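Local coordinates for Iron(III) ABC transporter, periplasmic iron-compound-binding protein (Vibrio cholerae, PDB 3TEF) that probably binds ferric catecholate siderophores in the periplasm and delivers them to an ABC transporter for iron uptake, at residues R209-K223 against A243-V257. Numbering follows the deposited sequence.
Sequences REHNPKTLLVVDRDK and ATTAYKNGHIAYLDV
Leu-216 and Ile-252, Leu-217 and Ala-253, and Val-218 and Tyr-254 pair as neighbours in parallel strands 215-220 and 252-254, whose axes approach to 4.7 Å at 21°. Leu-216 N donates to His-251 O (3.0 Å), Ala-253 gives its N-H to Leu-216 O and takes Val-218 N on its own O, and Leu-255 N closes the series on Val-218 O. Strand 158-165 pairs along the other edge of 215-220, and 252-254 extends the mixed sheet of this lobe beyond it. Where the pairing ends, one water bridges Val-218 O, Asp-220 N, Leu-255 O and Lys-223 NZ.

Side chains sort by sheet face. Val-218 lies alongside Tyr-254, both pointing the same way, with Val-218 CB 3.8 Å from Tyr-254 CD1; helix 232-236 packs on both, and the phenol reaches Glu-237. On the other face, Leu-217 CD2 meets Ala-253 CB at 3.8 Å, and Met-277 of helix 267-279 touches Leu-217. Before the strands, CG of Asn-212 stands anti to the backbone N (chi1 -164°), which carries the amide across to helix 245-248. There Asn-212 OD1 accepts Thr-245 N at 2.7 Å, in the carbonyl plane and nearly straight (170°), while ND2 gives Thr-245 OG1 a weak bond. Ala-243 O sits over the guanidinium face of Arg-209.

The amide thus does at the helix start what the side chain of Thr-244, the N-cap residue, does not: it satisfies a first-turn N-H, fixing helix 245-248 against the chain that leads into strand 215-220.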
ATOM      1  N   ARG A 209      -7.585  17.610 -18.346  1.00 36.32           N
ATOM      2  CA  ARG A 209      -7.574  19.010 -18.771  1.00 40.30           C
ATOM      3  C   ARG A 209      -8.910  19.703 -18.505  1.00 41.39           C
ATOM      4  O   ARG A 209      -8.944  20.819 -17.988  1.00 43.53           O
ATOM      5  CB  ARG A 209      -7.206  19.113 -20.255  1.00 44.41           C
ATOM      6  CG  ARG A 209      -7.366  20.503 -20.859  1.00 47.07           C
ATOM      7  CD  ARG A 209      -6.535  21.540 -20.126  1.00 51.90           C
ATOM      8  NE  ARG A 209      -6.732  22.876 -20.688  1.00 52.29           N
ATOM      9  CZ  ARG A 209      -7.434  23.845 -20.108  1.00 57.04           C
ATOM     10  NH1 ARG A 209      -8.003  23.645 -18.925  1.00 55.29           N
ATOM     11  NH2 ARG A 209      -7.558  25.022 -20.706  1.00 61.68           N
ATOM     12  N   GLU A 210     -10.008  19.036 -18.853  1.00 40.23           N
ATOM     13  CA  GLU A 210     -11.339  19.614 -18.696  1.00 41.62           C
ATOM     14  C   GLU A 210     -11.645  19.918 -17.223  1.00 44.79           C
ATOM     15  O   GLU A 210     -12.132  21.005 -16.889  1.00 43.28           O
ATOM     16  CB  GLU A 210     -12.417  18.713 -19.334  1.00 45.52           C
ATOM     17  CG  GLU A 210     -12.729  17.400 -18.578  1.00 46.83           C
ATOM     18  CD  GLU A 210     -13.594  16.408 -19.378  1.00 48.99           C
ATOM     19  OE1 GLU A 210     -13.408  16.295 -20.613  1.00 49.58           O
ATOM     20  OE2 GLU A 210     -14.459  15.734 -18.769  1.00 49.92           O
ATOM     21  N   HIS A 211     -11.339  18.967 -16.342  1.00 40.68           N
ATOM     22  CA  HIS A 211     -11.626  19.126 -14.920  1.00 40.28           C
ATOM     23  C   HIS A 211     -10.597  19.993 -14.197  1.00 41.39           C
ATOM     24  O   HIS A 211     -10.884  20.546 -13.134  1.00 46.57           O
ATOM     25  CB  HIS A 211     -11.795  17.768 -14.239  1.00 42.14           C
ATOM     26  CG  HIS A 211     -13.091  17.091 -14.566  1.00 41.80           C
ATOM     27  ND1 HIS A 211     -13.200  16.121 -15.541  1.00 43.11           N
ATOM     28  CD2 HIS A 211     -14.335  17.259 -14.062  1.00 39.32           C
ATOM     29  CE1 HIS A 211     -14.453  15.710 -15.610  1.00 42.20           C
ATOM     30  NE2 HIS A 211     -15.162  16.384 -14.725  1.00 42.12           N
ATOM     31  N   ASN A 212      -9.404  20.106 -14.773  1.00 38.87           N
ATOM     32  CA  ASN A 212      -8.405  21.057 -14.289  1.00 42.91           C
ATOM     33  C   ASN A 212      -8.145  20.980 -12.778  1.00 44.36           C
ATOM     34  O   ASN A 212      -8.481  21.904 -12.032  1.00 40.05           O
ATOM     35  CB  ASN A 212      -8.829  22.477 -14.679  1.00 45.63           C
ATOM     36  CG  ASN A 212      -7.694  23.479 -14.579  1.00 47.08           C
ATOM     37  OD1 ASN A 212      -6.520  23.120 -14.679  1.00 46.33           O
ATOM     38  ND2 ASN A 212      -8.043  24.748 -14.385  1.00 50.95           N
ATOM     39  N   PRO A 213      -7.537  19.877 -12.319  1.00 41.27           N
ATOM     40  CA  PRO A 213      -7.237  19.736 -10.888  1.00 36.15           C
ATOM     41  C   PRO A 213      -6.165  20.731 -10.445  1.00 36.27           C
ATOM     42  O   PRO A 213      -5.291  21.091 -11.238  1.00 36.82           O
ATOM     43  CB  PRO A 213      -6.689  18.309 -10.789  1.00 36.48           C
ATOM     44  CG  PRO A 213      -6.103  18.047 -12.147  1.00 34.30           C
ATOM     45  CD  PRO A 213      -7.010  18.752 -13.115  1.00 37.83           C
ATOM     46  N   LYS A 214      -6.235  21.172  -9.192  1.00 36.94           N
ATOM     47  CA  LYS A 214      -5.215  22.058  -8.639  1.00 38.79           C
ATOM     48  C   LYS A 214      -3.949  21.274  -8.314  1.00 35.30           C
ATOM     49  O   LYS A 214      -2.828  21.787  -8.414  1.00 32.56           O
ATOM     50  CB  LYS A 214      -5.735  22.753  -7.378  1.00 44.37           C
ATOM     51  CG  LYS A 214      -6.026  24.241  -7.546  1.00 53.01           C
ATOM     52  CD  LYS A 214      -7.453  24.494  -8.022  1.00 52.43           C
ATOM     53  CE  LYS A 214      -7.653  24.110  -9.484  1.00 47.28           C
ATOM     54  NZ  LYS A 214      -9.102  24.110  -9.864  1.00 51.62           N
ATOM     55  N   THR A 215      -4.139  20.023  -7.918  1.00 35.57           N
ATOM     56  CA  THR A 215      -3.031  19.123  -7.639  1.00 31.93           C
ATOM     57  C   THR A 215      -3.283  17.818  -8.370  1.00 30.41           C
ATOM     58  O   THR A 215      -4.407  17.298  -8.367  1.00 29.14           O
ATOM     59  CB  THR A 215      -2.911  18.831  -6.138  1.00 36.74           C
ATOM     60  OG1 THR A 215      -2.549  20.035  -5.448  1.00 37.39           O
ATOM     61  CG2 THR A 215      -1.853  17.766  -5.876  1.00 33.31           C
ATOM     62  N   LEU A 216      -2.236  17.288  -8.989  1.00 27.60           N
ATOM     63  CA  LEU A 216      -2.361  16.063  -9.766  1.00 29.12           C
ATOM     64  C   LEU A 216      -1.361  15.031  -9.243  1.00 26.71           C
ATOM     65  O   LEU A 216      -0.148  15.239  -9.300  1.00 28.93           O
ATOM     66  CB  LEU A 216      -2.121  16.374 -11.244  1.00 28.59           C
ATOM     67  CG  LEU A 216      -2.326  15.308 -12.319  1.00 31.82           C
ATOM     68  CD1 LEU A 216      -3.706  14.661 -12.226  1.00 29.36           C
ATOM     69  CD2 LEU A 216      -2.119  15.933 -13.689  1.00 36.10           C
ATOM     70  N   LEU A 217      -1.882  13.925  -8.717  1.00 25.89           N
ATOM     71  CA  LEU A 217      -1.041  12.868  -8.164  1.00 25.59           C
ATOM     72  C   LEU A 217      -1.062  11.686  -9.125  1.00 22.44           C
ATOM     73  O   LEU A 217      -2.120  11.138  -9.423  1.00 25.13           O
ATOM     74  CB  LEU A 217      -1.569  12.426  -6.807  1.00 25.52           C
ATOM     75  CG  LEU A 217      -1.819  13.589  -5.846  1.00 26.26           C
ATOM     76  CD1 LEU A 217      -2.540  13.150  -4.580  1.00 23.46           C
ATOM     77  CD2 LEU A 217      -0.498  14.256  -5.508  1.00 26.83           C
ATOM     78  N   VAL A 218       0.110  11.298  -9.605  1.00 24.13           N
ATOM     79  CA  VAL A 218       0.190  10.312 -10.669  1.00 22.73           C
ATOM     80  C   VAL A 218       0.881   9.052 -10.178  1.00 23.99           C
ATOM     81  O   VAL A 218       1.954   9.116  -9.578  1.00 24.35           O
ATOM     82  CB  VAL A 218       0.980  10.881 -11.863  1.00 26.75           C
ATOM     83  CG1 VAL A 218       1.131   9.833 -12.962  1.00 27.11           C
ATOM     84  CG2 VAL A 218       0.301  12.143 -12.385  1.00 28.59           C
ATOM     85  N   VAL A 219       0.259   7.906 -10.456  1.00 22.60           N
ATOM     86  CA  VAL A 219       0.821   6.597 -10.124  1.00 18.86           C
ATOM     87  C   VAL A 219       1.161   5.849 -11.415  1.00 23.49           C
ATOM     88  O   VAL A 219       0.273   5.491 -12.192  1.00 24.02           O
ATOM     89  CB  VAL A 219      -0.195   5.752  -9.286  1.00 24.39           C
ATOM     90  CG1 VAL A 219       0.380   4.369  -8.957  1.00 26.38           C
ATOM     91  CG2 VAL A 219      -0.595   6.494  -7.995  1.00 23.38           C
ATOM     92  N   ASP A 220       2.454   5.632 -11.644  1.00 25.76           N
ATOM     93  CA  ASP A 220       2.930   4.966 -12.857  1.00 29.30           C
ATOM     94  C   ASP A 220       3.003   3.469 -12.612  1.00 27.23           C
ATOM     95  O   ASP A 220       4.035   2.945 -12.208  1.00 31.68           O
ATOM     96  CB  ASP A 220       4.308   5.507 -13.239  1.00 30.30           C
ATOM     97  CG  ASP A 220       4.833   4.921 -14.546  1.00 37.70           C
ATOM     98  OD1 ASP A 220       4.075   4.204 -15.238  1.00 36.49           O
ATOM     99  OD2 ASP A 220       6.003   5.198 -14.888  1.00 43.29           O
ATOM    100  N   ARG A 221       1.896   2.778 -12.840  1.00 29.50           N
ATOM    101  CA  ARG A 221       1.841   1.367 -12.506  1.00 29.48           C
ATOM    102  C   ARG A 221       2.891   0.563 -13.271  1.00 33.87           C
ATOM    103  O   ARG A 221       3.420  -0.425 -12.764  1.00 34.22           O
ATOM    104  CB  ARG A 221       0.448   0.808 -12.767  1.00 31.42           C
ATOM    105  CG  ARG A 221       0.327  -0.661 -12.457  1.00 31.68           C
ATOM    106  CD  ARG A 221      -1.126  -1.091 -12.512  1.00 32.21           C
ATOM    107  NE  ARG A 221      -1.254  -2.513 -12.228  1.00 40.59           N
ATOM    108  CZ  ARG A 221      -1.104  -3.464 -13.141  1.00 46.60           C
ATOM    109  NH1 ARG A 221      -0.829  -3.133 -14.399  1.00 48.76           N
ATOM    110  NH2 ARG A 221      -1.233  -4.743 -12.804  1.00 47.04           N
ATOM    111  N   ASP A 222       3.205   0.999 -14.485  1.00 30.79           N
ATOM    112  CA  ASP A 222       4.133   0.246 -15.316  1.00 37.34           C
ATOM    113  C   ASP A 222       5.532   0.179 -14.706  1.00 38.86           C
ATOM    114  O   ASP A 222       6.275  -0.767 -14.964  1.00 41.56           O
ATOM    115  CB  ASP A 222       4.163   0.805 -16.737  1.00 38.55           C
ATOM    116  CG  ASP A 222       2.856   0.579 -17.472  1.00 37.73           C
ATOM    117  OD1 ASP A 222       2.143  -0.388 -17.127  1.00 43.88           O
ATOM    118  OD2 ASP A 222       2.539   1.369 -18.385  1.00 42.08           O
ATOM    119  N   LYS A 223       5.881   1.160 -13.878  1.00 36.19           N
ATOM    120  CA  LYS A 223       7.203   1.182 -13.247  1.00 40.28           C
ATOM    121  C   LYS A 223       7.554  -0.140 -12.561  1.00 42.33           C
ATOM    122  O   LYS A 223       8.698  -0.588 -12.617  1.00 45.75           O
ATOM    123  CB  LYS A 223       7.325   2.337 -12.242  1.00 42.31           C
ATOM    124  CG  LYS A 223       7.740   3.695 -12.838  1.00 45.41           C
ATOM    125  CD  LYS A 223       7.906   4.752 -11.731  1.00 47.91           C
ATOM    126  CE  LYS A 223       7.595   6.177 -12.218  1.00 46.07           C
ATOM    127  NZ  LYS A 223       6.988   7.044 -11.138  1.00 41.03           N
ATOM    128  N   ALA A 243      -1.676  22.386 -19.984  1.00 51.27           N
ATOM    129  CA  ALA A 243      -2.719  23.403 -19.926  1.00 51.04           C
ATOM    130  C   ALA A 243      -3.448  23.377 -18.591  1.00 50.05           C
ATOM    131  O   ALA A 243      -4.425  24.097 -18.389  1.00 53.25           O
ATOM    132  CB  ALA A 243      -3.701  23.209 -21.072  1.00 51.62           C
ATOM    133  N   THR A 244      -2.953  22.551 -17.674  1.00 47.91           N
ATOM    134  CA  THR A 244      -3.606  22.341 -16.393  1.00 45.73           C
ATOM    135  C   THR A 244      -3.018  23.253 -15.310  1.00 44.87           C
ATOM    136  O   THR A 244      -1.843  23.613 -15.362  1.00 46.42           O
ATOM    137  CB  THR A 244      -3.487  20.855 -15.971  1.00 45.59           C
ATOM    138  OG1 THR A 244      -4.714  20.412 -15.381  1.00 53.24           O
ATOM    139  CG2 THR A 244      -2.333  20.647 -15.008  1.00 38.26           C
ATOM    140  N   THR A 245      -3.847  23.630 -14.341  1.00 43.99           N
ATOM    141  CA  THR A 245      -3.394  24.421 -13.198  1.00 46.18           C
ATOM    142  C   THR A 245      -2.298  23.694 -12.422  1.00 44.88           C
ATOM    143  O   THR A 245      -1.330  24.307 -11.963  1.00 41.50           O
ATOM    144  CB  THR A 245      -4.556  24.732 -12.232  1.00 46.07           C
ATOM    145  OG1 THR A 245      -5.554  25.509 -12.905  1.00 52.34           O
ATOM    146  CG2 THR A 245      -4.054  25.505 -11.017  1.00 51.50           C
ATOM    147  N   ALA A 246      -2.457  22.382 -12.274  1.00 38.94           N
ATOM    148  CA  ALA A 246      -1.498  21.569 -11.533  1.00 38.02           C
ATOM    149  C   ALA A 246      -0.098  21.666 -12.115  1.00 37.88           C
ATOM    150  O   ALA A 246       0.881  21.771 -11.377  1.00 40.33           O
ATOM    151  CB  ALA A 246      -1.952  20.113 -11.486  1.00 35.54           C
ATOM    152  N   TYR A 247       0.004  21.620 -13.437  1.00 37.24           N
ATOM    153  CA  TYR A 247       1.305  21.741 -14.080  1.00 41.56           C
ATOM    154  C   TYR A 247       1.901  23.122 -13.821  1.00 44.50           C
ATOM    155  O   TYR A 247       3.063  23.251 -13.437  1.00 44.28           O
ATOM    156  CB  TYR A 247       1.211  21.511 -15.587  1.00 40.99           C
ATOM    157  CG  TYR A 247       2.534  21.749 -16.284  1.00 45.76           C
ATOM    158  CD1 TYR A 247       3.538  20.789 -16.251  1.00 46.56           C
ATOM    159  CD2 TYR A 247       2.789  22.943 -16.950  1.00 46.49           C
ATOM    160  CE1 TYR A 247       4.752  21.005 -16.873  1.00 48.61           C
ATOM    161  CE2 TYR A 247       4.000  23.166 -17.578  1.00 48.63           C
ATOM    162  CZ  TYR A 247       4.978  22.194 -17.535  1.00 48.70           C
ATOM    163  OH  TYR A 247       6.188  22.404 -18.155  1.00 55.14           O
ATOM    164  N   LYS A 248       1.092  24.152 -14.043  1.00 43.86           N
ATOM    165  CA  LYS A 248       1.554  25.532 -13.913  1.00 46.59           C
ATOM    166  C   LYS A 248       2.037  25.847 -12.496  1.00 46.96           C
ATOM    167  O   LYS A 248       3.072  26.489 -12.310  1.00 50.52           O
ATOM    168  CB  LYS A 248       0.447  26.503 -14.321  1.00 47.19           C
ATOM    169  CG  LYS A 248       0.130  26.516 -15.807  1.00 43.70           C
ATOM    170  CD  LYS A 248      -1.209  27.205 -16.065  1.00 46.30           C
ATOM    171  CE  LYS A 248      -1.650  27.073 -17.517  1.00 49.03           C
ATOM    172  NZ  LYS A 248      -3.014  27.640 -17.725  1.00 46.94           N
ATOM    173  N   ASN A 249       1.281  25.402 -11.498  1.00 44.87           N
ATOM    174  CA  ASN A 249       1.648  25.634 -10.105  1.00 46.67           C
ATOM    175  C   ASN A 249       2.754  24.696  -9.653  1.00 45.09           C
ATOM    176  O   ASN A 249       3.200  24.753  -8.506  1.00 46.45           O
ATOM    177  CB  ASN A 249       0.430  25.478  -9.190  1.00 45.01           C
ATOM    178  CG  ASN A 249      -0.573  26.610  -9.350  1.00 52.48           C
ATOM    179  OD1 ASN A 249      -0.443  27.453 -10.243  1.00 54.83           O
ATOM    180  ND2 ASN A 249      -1.584  26.633  -8.482  1.00 50.08           N
ATOM    181  N   GLY A 250       3.190  23.828 -10.562  1.00 41.73           N
ATOM    182  CA  GLY A 250       4.224  22.861 -10.253  1.00 38.39           C
ATOM    183  C   GLY A 250       3.744  21.854  -9.229  1.00 43.37           C
ATOM    184  O   GLY A 250       4.514  21.401  -8.383  1.00 42.05           O
ATOM    185  N   HIS A 251       2.463  21.501  -9.304  1.00 39.16           N
ATOM    186  CA  HIS A 251       1.883  20.567  -8.350  1.00 35.29           C
ATOM    187  C   HIS A 251       1.436  19.262  -9.001  1.00 32.98           C
ATOM    188  O   HIS A 251       0.392  18.718  -8.638  1.00 33.33           O
ATOM    189  CB  HIS A 251       0.709  21.206  -7.589  1.00 36.69           C
ATOM    190  CG  HIS A 251       1.124  22.254  -6.604  1.00 47.65           C
ATOM    191  ND1 HIS A 251       0.251  23.204  -6.109  1.00 50.35           N
ATOM    192  CD2 HIS A 251       2.316  22.503  -6.006  1.00 47.89           C
ATOM    193  CE1 HIS A 251       0.886  23.990  -5.263  1.00 54.40           C
ATOM    194  NE2 HIS A 251       2.146  23.585  -5.180  1.00 50.71           N
ATOM    195  N   ILE A 252       2.213  18.779  -9.964  1.00 32.17           N
ATOM    196  CA  ILE A 252       2.078  17.398 -10.426  1.00 31.49           C
ATOM    197  C   ILE A 252       3.097  16.570  -9.665  1.00 33.80           C
ATOM    198  O   ILE A 252       4.304  16.837  -9.742  1.00 37.29           O
ATOM    199  CB  ILE A 252       2.352  17.228 -11.930  1.00 34.18           C
ATOM    200  CG1 ILE A 252       1.392  18.070 -12.764  1.00 39.37           C
ATOM    201  CG2 ILE A 252       2.241  15.749 -12.322  1.00 35.13           C
ATOM    202  CD1 ILE A 252       1.610  17.920 -14.262  1.00 37.00           C
ATOM    203  N   ALA A 253       2.616  15.578  -8.920  1.00 27.70           N
ATOM    204  CA  ALA A 253       3.490  14.724  -8.128  1.00 28.86           C
ATOM    205  C   ALA A 253       3.454  13.296  -8.655  1.00 32.18           C
ATOM    206  O   ALA A 253       2.374  12.736  -8.853  1.00 28.83           O
ATOM    207  CB  ALA A 253       3.073  14.752  -6.676  1.00 28.92           C
ATOM    208  N   TYR A 254       4.628  12.713  -8.885  1.00 26.23           N
ATOM    209  CA  TYR A 254       4.724  11.311  -9.316  1.00 28.81           C
ATOM    210  C   TYR A 254       4.981  10.405  -8.114  1.00 29.29           C
ATOM    211  O   TYR A 254       6.113  10.256  -7.658  1.00 28.67           O
ATOM    212  CB  TYR A 254       5.781  11.145 -10.420  1.00 31.57           C
ATOM    213  CG  TYR A 254       5.420  11.947 -11.650  1.00 32.43           C
ATOM    214  CD1 TYR A 254       4.634  11.396 -12.650  1.00 31.63           C
ATOM    215  CD2 TYR A 254       5.820  13.276 -11.787  1.00 34.45           C
ATOM    216  CE1 TYR A 254       4.269  12.127 -13.757  1.00 34.66           C
ATOM    217  CE2 TYR A 254       5.465  14.017 -12.897  1.00 33.15           C
ATOM    218  CZ  TYR A 254       4.688  13.436 -13.880  1.00 35.90           C
ATOM    219  OH  TYR A 254       4.311  14.151 -14.990  1.00 35.58           O
ATOM    220  N   LEU A 255       3.902   9.820  -7.601  1.00 26.03           N
ATOM    221  CA  LEU A 255       3.940   9.072  -6.351  1.00 23.71           C
ATOM    222  C   LEU A 255       4.792   7.811  -6.464  1.00 22.97           C
ATOM    223  O   LEU A 255       4.816   7.165  -7.510  1.00 25.22           O
ATOM    224  CB  LEU A 255       2.522   8.690  -5.922  1.00 22.07           C
ATOM    225  CG  LEU A 255       1.496   9.810  -5.696  1.00 25.59           C
ATOM    226  CD1 LEU A 255       0.185   9.210  -5.248  1.00 23.55           C
ATOM    227  CD2 LEU A 255       1.984  10.812  -4.667  1.00 25.11           C
ATOM    228  N   ASP A 256       5.469   7.454  -5.381  1.00 21.81           N
ATOM    229  CA  ASP A 256       6.291   6.248  -5.382  1.00 24.44           C
ATOM    230  C   ASP A 256       5.380   5.040  -5.571  1.00 23.33           C
ATOM    231  O   ASP A 256       4.510   4.764  -4.751  1.00 21.66           O
ATOM    232  CB  ASP A 256       7.064   6.121  -4.073  1.00 23.69           C
ATOM    233  CG  ASP A 256       8.024   4.946  -4.083  1.00 28.70           C
ATOM    234  OD1 ASP A 256       9.173   5.111  -4.546  1.00 31.08           O
ATOM    235  OD2 ASP A 256       7.632   3.854  -3.642  1.00 23.50           O
ATOM    236  N   VAL A 257       5.562   4.321  -6.666  1.00 20.75           N
ATOM    237  CA  VAL A 257       4.616   3.259  -6.993  1.00 26.45           C
ATOM    238  C   VAL A 257       4.643   2.113  -5.985  1.00 22.28           C
ATOM    239  O   VAL A 257       3.596   1.611  -5.592  1.00 21.85           O
ATOM    240  CB  VAL A 257       4.837   2.712  -8.409  1.00 26.77           C
ATOM    241  CG1 VAL A 257       3.815   1.613  -8.703  1.00 28.52           C
ATOM    242  CG2 VAL A 257       4.719   3.837  -9.410  1.00 28.65           C
TER
HETATM  243  O   HOH W   1       4.218   7.390 -10.044  1.00 26.00           O